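Local coordinates for protein U4/U6 snRNA-associated-splicing factor PRP24 (Saccharomyces cerevisiae, PDB 4N0T) that binds U6 snRNA, anneals it with U4 snRNA and so acts as a recycling factor of the spliceosome, at residues R178-R183 against D232-A237; E197-F202 against M226-K231. All coordinates share one frame; numbering follows the deposited sequence.

Both interactions lie in the third RNA recognition motif of the chain, with their centres about 7 Å apart. Interaction 1 sets strand 179-185, the middle strand of the antiparallel sheet, against helix 231-237; interaction 2 sets the end of helix 192-199 and the turn after it against the neighbouring strand 222-228. Along the chain interaction 2 is nested inside the loop closed by interaction 1. The two strands are joined by backbone hydrogen bonds, Ile180 N to Met226 O at 2.8 Å among them. Together the contacts lay both helices on one side of the sheet, while side chains on its opposite face meet RNA.

Interaction 1: R178-R183 against D232-A237; sequences REIMIR and DSAERA. With nucleotides of chain B.
The central strand of the third RNA recognition motif meets the second helix of the domain through Ile180, which packs on Ala234 and Ala237, while alternate side chains of the same strand face RNA. Ile180 CG2 lies 4.2 Å from Ala234 CB and also approaches the backbone oxygen of Ala234; its CD1 reaches toward Ala237 CB at 4.4 Å. A chi1 of 58° turns the two branches of Ile180 so that CG2 serves Ala234 and CD1 serves Ala237, one helical turn on. Just before the strand, Ala234 CB sits 3.8 Å from Arg178 O, so the small methyl lets helix and backbone come close. The guanidinium of Arg178 leads away from the helix to Glu206 and Glu176.

Glu179, Met181 and Arg183 carry the RNA side. The carboxylate of Glu179 meets the pairing edge of C14 of chain B: N4 donates to OE1 at 2.8 Å, and OE2 stands 2.7 Å from N3. An approach that short between two groups that are both normally acceptors suggests that one of them is protonated. Thr174 also bonds to OE1. Met181 brings SD to 3.5 Å from C5 of A13 of chain B. C5 of A62 of chain B lies 3.3 Å above the guanidinium plane of Arg183, over its centre, and the bend of the arginine at chi3 (-73°) helps bring the group there. On the helix, Arg236 grips Asp232 OD2 side-on through NE and NH2, the NE bond being 2.8 Å long. Apolar residues turned to the helices and RNA-contacting ones on the other side are the hallmark of the RNA recognition motif, a beta-alpha-beta-beta-alpha-beta fold that reads RNA on its sheet.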
ATOM      1  N   ARG A 178      -7.877 -12.420 -17.401  1.00 16.99           N
ATOM      2  CA  ARG A 178      -7.396 -12.990 -18.663  1.00 16.98           C
ATOM      3  C   ARG A 178      -6.439 -14.157 -18.475  1.00 18.60           C
ATOM      4  O   ARG A 178      -5.960 -14.728 -19.458  1.00 15.80           O
ATOM      5  CB  ARG A 178      -6.693 -11.912 -19.491  1.00 17.34           C
ATOM      6  CG  ARG A 178      -7.616 -10.805 -19.935  1.00 21.44           C
ATOM      7  CD  ARG A 178      -6.944  -9.887 -20.939  1.00 21.70           C
ATOM      8  NE  ARG A 178      -5.933  -8.985 -20.379  1.00 20.46           N
ATOM      9  CZ  ARG A 178      -4.632  -9.080 -20.633  1.00 20.44           C
ATOM     10  NH1 ARG A 178      -4.171 -10.065 -21.398  1.00 20.84           N
ATOM     11  NH2 ARG A 178      -3.782  -8.202 -20.123  1.00 25.82           N
ATOM     12  N   GLU A 179      -6.126 -14.489 -17.221  1.00 15.99           N
ATOM     13  CA  GLU A 179      -5.153 -15.539 -16.940  1.00 14.03           C
ATOM     14  C   GLU A 179      -5.834 -16.760 -16.351  1.00 18.15           C
ATOM     15  O   GLU A 179      -6.548 -16.659 -15.343  1.00 17.91           O
ATOM     16  CB  GLU A 179      -4.065 -15.048 -15.963  1.00 16.76           C
ATOM     17  CG  GLU A 179      -2.994 -16.124 -15.701  1.00 16.00           C
ATOM     18  CD  GLU A 179      -1.982 -15.706 -14.640  1.00 18.76           C
ATOM     19  OE1 GLU A 179      -2.404 -15.118 -13.618  1.00 20.84           O
ATOM     20  OE2 GLU A 179      -0.762 -15.950 -14.828  1.00 17.74           O
ATOM     21  N   ILE A 180      -5.614 -17.920 -16.964  1.00 15.57           N
ATOM     22  CA  ILE A 180      -6.127 -19.158 -16.398  1.00 12.88           C
ATOM     23  C   ILE A 180      -4.995 -19.921 -15.718  1.00 14.66           C
ATOM     24  O   ILE A 180      -3.801 -19.746 -16.056  1.00 15.41           O
ATOM     25  CB  ILE A 180      -6.811 -20.067 -17.452  1.00 13.55           C
ATOM     26  CG1 ILE A 180      -5.845 -20.407 -18.588  1.00 14.68           C
ATOM     27  CG2 ILE A 180      -8.073 -19.381 -17.996  1.00 18.16           C
ATOM     28  CD1 ILE A 180      -6.339 -21.579 -19.482  1.00 14.08           C
ATOM     29  N   MET A 181      -5.367 -20.736 -14.736  1.00 13.70           N
ATOM     30  CA  MET A 181      -4.441 -21.683 -14.140  1.00 12.30           C
ATOM     31  C   MET A 181      -4.912 -23.082 -14.505  1.00 13.62           C
ATOM     32  O   MET A 181      -6.093 -23.421 -14.358  1.00 14.15           O
ATOM     33  CB  MET A 181      -4.410 -21.540 -12.618  1.00 13.73           C
ATOM     34  CG  MET A 181      -3.350 -22.424 -11.951  1.00 14.44           C
ATOM     35  SD  MET A 181      -3.354 -22.236 -10.143  1.00 16.30           S
ATOM     36  CE  MET A 181      -1.842 -23.075  -9.748  1.00 17.63           C
ATOM     37  N   ILE A 182      -3.972 -23.880 -14.989  1.00 10.91           N
ATOM     38  CA  ILE A 182      -4.242 -25.271 -15.344  1.00 11.22           C
ATOM     39  C   ILE A 182      -3.553 -26.118 -14.280  1.00 12.04           C
ATOM     40  O   ILE A 182      -2.350 -25.959 -14.037  1.00 14.43           O
ATOM     41  CB  ILE A 182      -3.657 -25.577 -16.729  1.00 12.66           C
ATOM     42  CG1 ILE A 182      -4.234 -24.597 -17.763  1.00 16.64           C
ATOM     43  CG2 ILE A 182      -3.933 -27.030 -17.129  1.00 12.18           C
ATOM     44  CD1 ILE A 182      -3.378 -24.429 -19.013  1.00 18.40           C
ATOM     45  N   ARG A 183      -4.305 -27.004 -13.631  1.00 15.33           N
ATOM     46  CA  ARG A 183      -3.760 -27.809 -12.540  1.00 12.63           C
ATOM     47  C   ARG A 183      -3.892 -29.288 -12.857  1.00 13.33           C
ATOM     48  O   ARG A 183      -4.735 -29.683 -13.654  1.00 14.71           O
ATOM     49  CB  ARG A 183      -4.469 -27.489 -11.210  1.00 13.95           C
ATOM     50  CG  ARG A 183      -4.106 -26.099 -10.686  1.00 16.86           C
ATOM     51  CD  ARG A 183      -4.880 -25.714  -9.419  1.00 18.11           C
ATOM     52  NE  ARG A 183      -6.286 -25.404  -9.687  1.00 17.89           N
ATOM     53  CZ  ARG A 183      -7.072 -24.771  -8.815  1.00 22.69           C
ATOM     54  NH1 ARG A 183      -6.587 -24.415  -7.629  1.00 24.15           N
ATOM     55  NH2 ARG A 183      -8.343 -24.514  -9.115  1.00 22.15           N
ATOM     56  N   ASP A 232     -12.845 -12.714 -22.770  1.00 26.03           N
ATOM     57  CA  ASP A 232     -13.828 -13.667 -23.272  1.00 24.77           C
ATOM     58  C   ASP A 232     -13.185 -15.009 -23.635  1.00 19.34           C
ATOM     59  O   ASP A 232     -13.768 -16.062 -23.383  1.00 22.17           O
ATOM     60  CB  ASP A 232     -14.595 -13.097 -24.473  1.00 27.54           C
ATOM     61  CG  ASP A 232     -15.477 -14.138 -25.146  1.00 32.94           C
ATOM     62  OD1 ASP A 232     -16.503 -14.532 -24.549  1.00 37.95           O
ATOM     63  OD2 ASP A 232     -15.137 -14.575 -26.270  1.00 34.42           O
ATOM     64  N   SER A 233     -11.989 -14.977 -24.216  1.00 19.46           N
ATOM     65  CA  SER A 233     -11.301 -16.230 -24.549  1.00 20.20           C
ATOM     66  C   SER A 233     -10.950 -17.006 -23.282  1.00 17.25           C
ATOM     67  O   SER A 233     -11.132 -18.212 -23.209  1.00 18.70           O
ATOM     68  CB  SER A 233     -10.038 -15.955 -25.362  1.00 21.90           C
ATOM     69  OG  SER A 233     -10.376 -15.320 -26.586  1.00 26.92           O
ATOM     70  N   ALA A 234     -10.434 -16.307 -22.274  1.00 16.44           N
ATOM     71  CA  ALA A 234     -10.114 -16.995 -21.035  1.00 14.31           C
ATOM     72  C   ALA A 234     -11.360 -17.617 -20.401  1.00 16.48           C
ATOM     73  O   ALA A 234     -11.306 -18.744 -19.901  1.00 16.57           O
ATOM     74  CB  ALA A 234      -9.425 -16.032 -20.059  1.00 15.28           C
ATOM     75  N   GLU A 235     -12.486 -16.900 -20.449  1.00 19.89           N
ATOM     76  CA  GLU A 235     -13.730 -17.396 -19.866  1.00 20.77           C
ATOM     77  C   GLU A 235     -14.179 -18.676 -20.547  1.00 22.27           C
ATOM     78  O   GLU A 235     -14.554 -19.653 -19.892  1.00 20.27           O
ATOM     79  CB  GLU A 235     -14.852 -16.366 -20.018  1.00 26.55           C
ATOM     80  CG  GLU A 235     -14.951 -15.354 -18.906  1.00 44.91           C
ATOM     81  CD  GLU A 235     -16.255 -14.577 -18.960  1.00 58.27           C
ATOM     82  OE1 GLU A 235     -16.282 -13.427 -18.466  1.00 63.92           O
ATOM     83  OE2 GLU A 235     -17.252 -15.121 -19.492  1.00 59.98           O
ATOM     84  N   ARG A 236     -14.157 -18.653 -21.870  1.00 19.90           N
ATOM     85  CA  ARG A 236     -14.579 -19.824 -22.631  1.00 20.12           C
ATOM     86  C   ARG A 236     -13.593 -20.977 -22.460  1.00 22.64           C
ATOM     87  O   ARG A 236     -13.992 -22.141 -22.481  1.00 21.77           O
ATOM     88  CB  ARG A 236     -14.808 -19.453 -24.107  1.00 20.14           C
ATOM     89  CG  ARG A 236     -16.044 -18.564 -24.284  1.00 26.33           C
ATOM     90  CD  ARG A 236     -16.407 -18.284 -25.739  1.00 27.74           C
ATOM     91  NE  ARG A 236     -15.442 -17.402 -26.385  1.00 30.79           N
ATOM     92  CZ  ARG A 236     -14.505 -17.823 -27.223  1.00 25.51           C
ATOM     93  NH1 ARG A 236     -14.419 -19.113 -27.519  1.00 25.41           N
ATOM     94  NH2 ARG A 236     -13.659 -16.960 -27.764  1.00 28.18           N
ATOM     95  N   ALA A 237     -12.314 -20.661 -22.250  1.00 17.98           N
ATOM     96  CA  ALA A 237     -11.315 -21.707 -22.010  1.00 17.44           C
ATOM     97  C   ALA A 237     -11.595 -22.490 -20.712  1.00 16.01           C
ATOM     98  O   ALA A 237     -11.092 -23.604 -20.525  1.00 16.97           O
ATOM     99  CB  ALA A 237      -9.898 -21.105 -21.992  1.00 15.22           C
TER
ATOM    100  P     A B  62     -14.144 -23.351  -6.590  1.00 56.32           P
ATOM    101  OP1   A B  62     -12.656 -23.339  -6.534  1.00 56.04           O
ATOM    102  OP2   A B  62     -14.870 -22.251  -7.280  1.00 57.95           O
ATOM    103  O5'   A B  62     -14.611 -24.711  -7.272  1.00 45.21           O
ATOM    104  C5'   A B  62     -14.082 -25.960  -6.848  1.00 38.39           C
ATOM    105  C4'   A B  62     -13.551 -26.747  -8.018  1.00 33.84           C
ATOM    106  O4'   A B  62     -12.307 -26.157  -8.476  1.00 35.46           O
ATOM    107  C3'   A B  62     -13.205 -28.203  -7.739  1.00 32.36           C
ATOM    108  O3'   A B  62     -14.340 -29.046  -7.833  1.00 31.78           O
ATOM    109  C2'   A B  62     -12.144 -28.503  -8.790  1.00 27.57           C
ATOM    110  O2'   A B  62     -12.763 -28.729 -10.050  1.00 29.03           O
ATOM    111  C1'   A B  62     -11.397 -27.170  -8.846  1.00 32.21           C
ATOM    112  N9    A B  62     -10.275 -27.101  -7.890  1.00 30.69           N
ATOM    113  C8    A B  62     -10.262 -26.369  -6.725  1.00 33.51           C
ATOM    114  N7    A B  62      -9.141 -26.455  -6.055  1.00 31.40           N
ATOM    115  C5    A B  62      -8.355 -27.302  -6.829  1.00 24.61           C
ATOM    116  C6    A B  62      -7.047 -27.787  -6.658  1.00 23.68           C
ATOM    117  N6    A B  62      -6.265 -27.484  -5.615  1.00 26.57           N
ATOM    118  N1    A B  62      -6.560 -28.608  -7.621  1.00 21.32           N
ATOM    119  C2    A B  62      -7.340 -28.904  -8.659  1.00 21.52           C
ATOM    120  N3    A B  62      -8.585 -28.510  -8.932  1.00 24.05           N
ATOM    121  C4    A B  62      -9.038 -27.695  -7.966  1.00 25.14           C
ATOM    122  P     C B  14       4.257 -17.525  -7.200  1.00 21.47           P
ATOM    123  OP1   C B  14       5.104 -18.179  -6.158  1.00 21.24           O
ATOM    124  OP2   C B  14       3.779 -16.126  -6.991  1.00 25.06           O
ATOM    125  O5'   C B  14       5.027 -17.514  -8.592  1.00 20.47           O
ATOM    126  C5'   C B  14       5.717 -18.666  -9.071  1.00 16.63           C
ATOM    127  C4'   C B  14       5.497 -18.863 -10.549  1.00 19.80           C
ATOM    128  O4'   C B  14       4.093 -19.139 -10.780  1.00 19.03           O
ATOM    129  C3'   C B  14       5.781 -17.659 -11.443  1.00 23.71           C
ATOM    130  O3'   C B  14       7.145 -17.519 -11.782  1.00 28.44           O
ATOM    131  C2'   C B  14       4.912 -17.938 -12.655  1.00 20.69           C
ATOM    132  O2'   C B  14       5.508 -18.952 -13.461  1.00 21.99           O
ATOM    133  C1'   C B  14       3.688 -18.566 -12.004  1.00 18.87           C
ATOM    134  N1    C B  14       2.558 -17.634 -11.763  1.00 18.20           N
ATOM    135  C2    C B  14       1.848 -17.173 -12.872  1.00 15.23           C
ATOM    136  O2    C B  14       2.233 -17.484 -14.014  1.00 16.54           O
ATOM    137  N3    C B  14       0.767 -16.393 -12.686  1.00 17.70           N
ATOM    138  C4    C B  14       0.370 -16.064 -11.455  1.00 15.94           C
ATOM    139  N4    C B  14      -0.711 -15.292 -11.370  1.00 16.85           N
ATOM    140  C5    C B  14       1.058 -16.531 -10.291  1.00 18.28           C
ATOM    141  C6    C B  14       2.130 -17.323 -10.496  1.00 19.25           C
ATOM    142  P     A B  13       5.429 -22.585  -6.651  1.00 23.81           P
ATOM    143  OP1   A B  13       6.703 -21.820  -6.831  1.00 26.27           O
ATOM    144  OP2   A B  13       4.655 -22.560  -5.384  1.00 20.37           O
ATOM    145  O5'   A B  13       4.490 -22.137  -7.850  1.00 24.39           O
ATOM    146  C5'   A B  13       3.082 -22.106  -7.695  1.00 23.02           C
ATOM    147  C4'   A B  13       2.565 -20.722  -7.978  1.00 19.71           C
ATOM    148  O4'   A B  13       1.130 -20.776  -8.195  1.00 19.01           O
ATOM    149  C3'   A B  13       2.783 -19.700  -6.861  1.00 18.89           C
ATOM    150  O3'   A B  13       2.953 -18.416  -7.468  1.00 21.00           O
ATOM    151  C2'   A B  13       1.436 -19.718  -6.149  1.00 19.21           C
ATOM    152  O2'   A B  13       1.161 -18.567  -5.381  1.00 19.43           O
ATOM    153  C1'   A B  13       0.506 -19.833  -7.346  1.00 18.33           C
ATOM    154  N9    A B  13      -0.856 -20.288  -7.087  1.00 17.06           N
ATOM    155  C8    A B  13      -1.310 -21.407  -6.440  1.00 20.39           C
ATOM    156  N7    A B  13      -2.614 -21.516  -6.464  1.00 20.04           N
ATOM    157  C5    A B  13      -3.039 -20.410  -7.188  1.00 17.30           C
ATOM    158  C6    A B  13      -4.308 -19.953  -7.563  1.00 20.81           C
ATOM    159  N6    A B  13      -5.443 -20.588  -7.250  1.00 23.14           N
ATOM    160  N1    A B  13      -4.372 -18.819  -8.295  1.00 17.83           N
ATOM    161  C2    A B  13      -3.245 -18.188  -8.614  1.00 14.82           C
ATOM    162  N3    A B  13      -1.992 -18.515  -8.313  1.00 16.14           N
ATOM    163  C4    A B  13      -1.963 -19.649  -7.588  1.00 16.81           C
TER

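Interaction 2: E197-F202 against M226-K231; sequences ESFEGF and MVFENK
An apolar contact in the core of the third RNA recognition motif joins the end of helix 192-199 and the turn that follows to the last residues of strand 222-228. Phe199 and Met226 carry one half of it. The sulfur of Met226 presses on the root of the phenylalanine, SD lying 3.4 Å from Phe199 CB. The same SD makes a Met-aromatic contact, 4.5 Å from the centroid of the Phe199 ring. It sits obliquely there, 40° off the ring normal. The chain runs straight out from the strand and bends at chi3 (-58°), which brings CE obliquely past the ring, 3.9 Å from Phe199 CD1. Replacing Met226 by an alanine removes both sulfur and methyl, which would probably open a gap beside Phe199 and give its ring more freedom to shift.

Phe228 supplies the other half. Its CE2 meets Phe199 O at 3.8 Å, the oxygen lying near the ring plane at the edge, while CZ approaches Phe199 CB. Phe199 O also accepts a hydrogen bond from Phe202 N, at 3.0 Å, closing the turn that brings Phe202 CB to 4.2 Å from Phe228 CE2. Phe199 in turn packs on Ile180 and Ile182 of the central strand, Met226 on Ile205 and Ile208 of the edge strand, and Phe228 reaches Ala234 and Ala237, so the cluster fills the interface of the sheet with helices 192-199 and 231-237.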
ATOM      1  N   GLU A 197      -1.409 -25.802 -28.348  1.00 20.27           N
ATOM      2  CA  GLU A 197      -2.247 -26.535 -29.302  1.00 22.92           C
ATOM      3  C   GLU A 197      -3.639 -26.797 -28.740  1.00 22.08           C
ATOM      4  O   GLU A 197      -4.626 -26.763 -29.472  1.00 23.19           O
ATOM      5  CB  GLU A 197      -1.598 -27.869 -29.681  1.00 29.69           C
ATOM      6  CG  GLU A 197      -0.324 -27.744 -30.496  1.00 43.50           C
ATOM      7  CD  GLU A 197       0.467 -29.043 -30.539  1.00 56.21           C
ATOM      8  OE1 GLU A 197       1.560 -29.057 -31.148  1.00 60.84           O
ATOM      9  OE2 GLU A 197      -0.005 -30.049 -29.959  1.00 60.15           O
ATOM     10  N   SER A 198      -3.719 -27.040 -27.434  1.00 16.31           N
ATOM     11  CA  SER A 198      -4.987 -27.429 -26.827  1.00 16.55           C
ATOM     12  C   SER A 198      -5.900 -26.251 -26.528  1.00 18.66           C
ATOM     13  O   SER A 198      -7.119 -26.413 -26.428  1.00 21.77           O
ATOM     14  CB  SER A 198      -4.744 -28.238 -25.552  1.00 19.23           C
ATOM     15  OG  SER A 198      -4.034 -29.434 -25.844  1.00 24.03           O
ATOM     16  N   PHE A 199      -5.311 -25.071 -26.366  1.00 15.25           N
ATOM     17  CA  PHE A 199      -6.084 -23.903 -25.948  1.00 16.70           C
ATOM     18  C   PHE A 199      -6.186 -22.760 -26.968  1.00 18.55           C
ATOM     19  O   PHE A 199      -7.043 -21.898 -26.804  1.00 19.00           O
ATOM     20  CB  PHE A 199      -5.521 -23.329 -24.633  1.00 16.42           C
ATOM     21  CG  PHE A 199      -5.870 -24.137 -23.401  1.00 13.97           C
ATOM     22  CD1 PHE A 199      -5.079 -25.210 -23.010  1.00 16.23           C
ATOM     23  CD2 PHE A 199      -6.985 -23.811 -22.637  1.00 17.75           C
ATOM     24  CE1 PHE A 199      -5.386 -25.945 -21.875  1.00 19.02           C
ATOM     25  CE2 PHE A 199      -7.303 -24.540 -21.492  1.00 15.45           C
ATOM     26  CZ  PHE A 199      -6.501 -25.608 -21.110  1.00 20.12           C
ATOM     27  N   GLU A 200      -5.326 -22.726 -27.993  1.00 17.98           N
ATOM     28  CA  GLU A 200      -5.299 -21.564 -28.898  1.00 19.06           C
ATOM     29  C   GLU A 200      -6.592 -21.379 -29.702  1.00 20.10           C
ATOM     30  O   GLU A 200      -6.862 -20.285 -30.198  1.00 20.38           O
ATOM     31  CB  GLU A 200      -4.110 -21.613 -29.854  1.00 21.18           C
ATOM     32  CG  GLU A 200      -4.218 -22.753 -30.860  1.00 23.03           C
ATOM     33  CD  GLU A 200      -2.954 -22.943 -31.669  1.00 30.20           C
ATOM     34  OE1 GLU A 200      -2.061 -22.081 -31.600  1.00 36.17           O
ATOM     35  OE2 GLU A 200      -2.854 -23.974 -32.368  1.00 29.45           O
ATOM     36  N   GLY A 201      -7.391 -22.435 -29.809  1.00 19.89           N
ATOM     37  CA  GLY A 201      -8.697 -22.334 -30.442  1.00 21.51           C
ATOM     38  C   GLY A 201      -9.629 -21.341 -29.763  1.00 25.47           C
ATOM     39  O   GLY A 201     -10.502 -20.753 -30.407  1.00 21.29           O
ATOM     40  N   PHE A 202      -9.457 -21.154 -28.451  1.00 18.73           N
ATOM     41  CA  PHE A 202     -10.326 -20.251 -27.706  1.00 20.82           C
ATOM     42  C   PHE A 202     -10.026 -18.776 -27.982  1.00 18.74           C
ATOM     43  O   PHE A 202     -10.898 -17.924 -27.826  1.00 21.12           O
ATOM     44  CB  PHE A 202     -10.212 -20.533 -26.200  1.00 19.21           C
ATOM     45  CG  PHE A 202     -10.790 -21.853 -25.795  1.00 16.65           C
ATOM     46  CD1 PHE A 202     -12.169 -22.035 -25.746  1.00 18.14           C
ATOM     47  CD2 PHE A 202      -9.966 -22.924 -25.486  1.00 18.66           C
ATOM     48  CE1 PHE A 202     -12.710 -23.248 -25.384  1.00 17.58           C
ATOM     49  CE2 PHE A 202     -10.502 -24.145 -25.125  1.00 21.50           C
ATOM     50  CZ  PHE A 202     -11.877 -24.308 -25.069  1.00 22.52           C
ATOM     51  N   MET A 226      -1.773 -19.496 -18.171  1.00 15.16           N
ATOM     52  CA  MET A 226      -1.910 -19.087 -19.554  1.00 15.59           C
ATOM     53  C   MET A 226      -2.685 -17.781 -19.597  1.00 14.69           C
ATOM     54  O   MET A 226      -3.772 -17.666 -19.016  1.00 13.89           O
ATOM     55  CB  MET A 226      -2.625 -20.181 -20.351  1.00 14.78           C
ATOM     56  CG  MET A 226      -2.912 -19.790 -21.806  1.00 13.87           C
ATOM     57  SD  MET A 226      -3.640 -21.196 -22.689  1.00 18.79           S
ATOM     58  CE  MET A 226      -2.380 -22.455 -22.471  1.00 15.85           C
ATOM     59  N   VAL A 227      -2.098 -16.781 -20.243  1.00 15.10           N
ATOM     60  CA  VAL A 227      -2.738 -15.492 -20.397  1.00 16.72           C
ATOM     61  C   VAL A 227      -3.275 -15.307 -21.812  1.00 13.19           C
ATOM     62  O   VAL A 227      -2.524 -15.450 -22.786  1.00 16.86           O
ATOM     63  CB  VAL A 227      -1.742 -14.371 -20.123  1.00 20.71           C
ATOM     64  CG1 VAL A 227      -2.387 -13.027 -20.406  1.00 20.07           C
ATOM     65  CG2 VAL A 227      -1.277 -14.453 -18.678  1.00 16.90           C
ATOM     66  N   PHE A 228      -4.559 -14.980 -21.912  1.00 13.74           N
ATOM     67  CA  PHE A 228      -5.187 -14.721 -23.213  1.00 15.80           C
ATOM     68  C   PHE A 228      -5.251 -13.226 -23.463  1.00 21.54           C
ATOM     69  O   PHE A 228      -5.323 -12.437 -22.509  1.00 20.60           O
ATOM     70  CB  PHE A 228      -6.600 -15.272 -23.240  1.00 16.32           C
ATOM     71  CG  PHE A 228      -6.659 -16.762 -23.283  1.00 16.01           C
ATOM     72  CD1 PHE A 228      -6.677 -17.496 -22.105  1.00 15.67           C
ATOM     73  CD2 PHE A 228      -6.715 -17.427 -24.505  1.00 17.87           C
ATOM     74  CE1 PHE A 228      -6.733 -18.892 -22.137  1.00 17.19           C
ATOM     75  CE2 PHE A 228      -6.769 -18.828 -24.550  1.00 17.30           C
ATOM     76  CZ  PHE A 228      -6.779 -19.554 -23.366  1.00 17.86           C
ATOM     77  N   GLU A 229      -5.241 -12.835 -24.738  1.00 22.85           N
ATOM     78  CA  GLU A 229      -5.307 -11.412 -25.082  1.00 22.28           C
ATOM     79  C   GLU A 229      -6.601 -10.774 -24.620  1.00 23.86           C
ATOM     80  O   GLU A 229      -6.619  -9.587 -24.289  1.00 25.06           O
ATOM     81  CB  GLU A 229      -5.153 -11.199 -26.589  1.00 29.89           C
ATOM     82  CG  GLU A 229      -3.715 -11.148 -27.070  1.00 39.60           C
ATOM     83  CD  GLU A 229      -3.624 -10.874 -28.558  1.00 45.13           C
ATOM     84  OE1 GLU A 229      -4.652 -10.469 -29.151  1.00 43.89           O
ATOM     85  OE2 GLU A 229      -2.532 -11.074 -29.133  1.00 47.56           O
ATOM     86  N   ASN A 230      -7.694 -11.534 -24.610  1.00 23.60           N
ATOM     87  CA  ASN A 230      -8.936 -10.977 -24.078  1.00 31.00           C
ATOM     88  C   ASN A 230      -9.706 -11.884 -23.122  1.00 25.90           C
ATOM     89  O   ASN A 230      -9.603 -13.122 -23.170  1.00 23.95           O
ATOM     90  CB  ASN A 230      -9.843 -10.441 -25.194  1.00 43.21           C
ATOM     91  CG  ASN A 230     -10.306 -11.522 -26.132  1.00 46.13           C
ATOM     92  OD1 ASN A 230     -11.143 -12.349 -25.769  1.00 46.40           O
ATOM     93  ND2 ASN A 230      -9.773 -11.522 -27.353  1.00 48.92           N
ATOM     94  N   LYS A 231     -10.482 -11.251 -22.253  1.00 21.61           N
ATOM     95  CA  LYS A 231     -11.165 -11.947 -21.175  1.00 23.81           C
ATOM     96  C   LYS A 231     -12.173 -12.987 -21.656  1.00 23.07           C
ATOM     97  O   LYS A 231     -12.348 -14.028 -21.026  1.00 19.03           O
ATOM     98  CB  LYS A 231     -11.855 -10.934 -20.252  1.00 24.86           C
ATOM     99  CG  LYS A 231     -12.331 -11.547 -18.955  1.00 32.57           C
ATOM    100  CD  LYS A 231     -13.675 -10.987 -18.530  1.00 42.91           C
ATOM    101  CE  LYS A 231     -13.585  -9.520 -18.174  1.00 49.65           C
ATOM    102  NZ  LYS A 231     -14.627  -9.158 -17.160  1.00 55.76           N
TER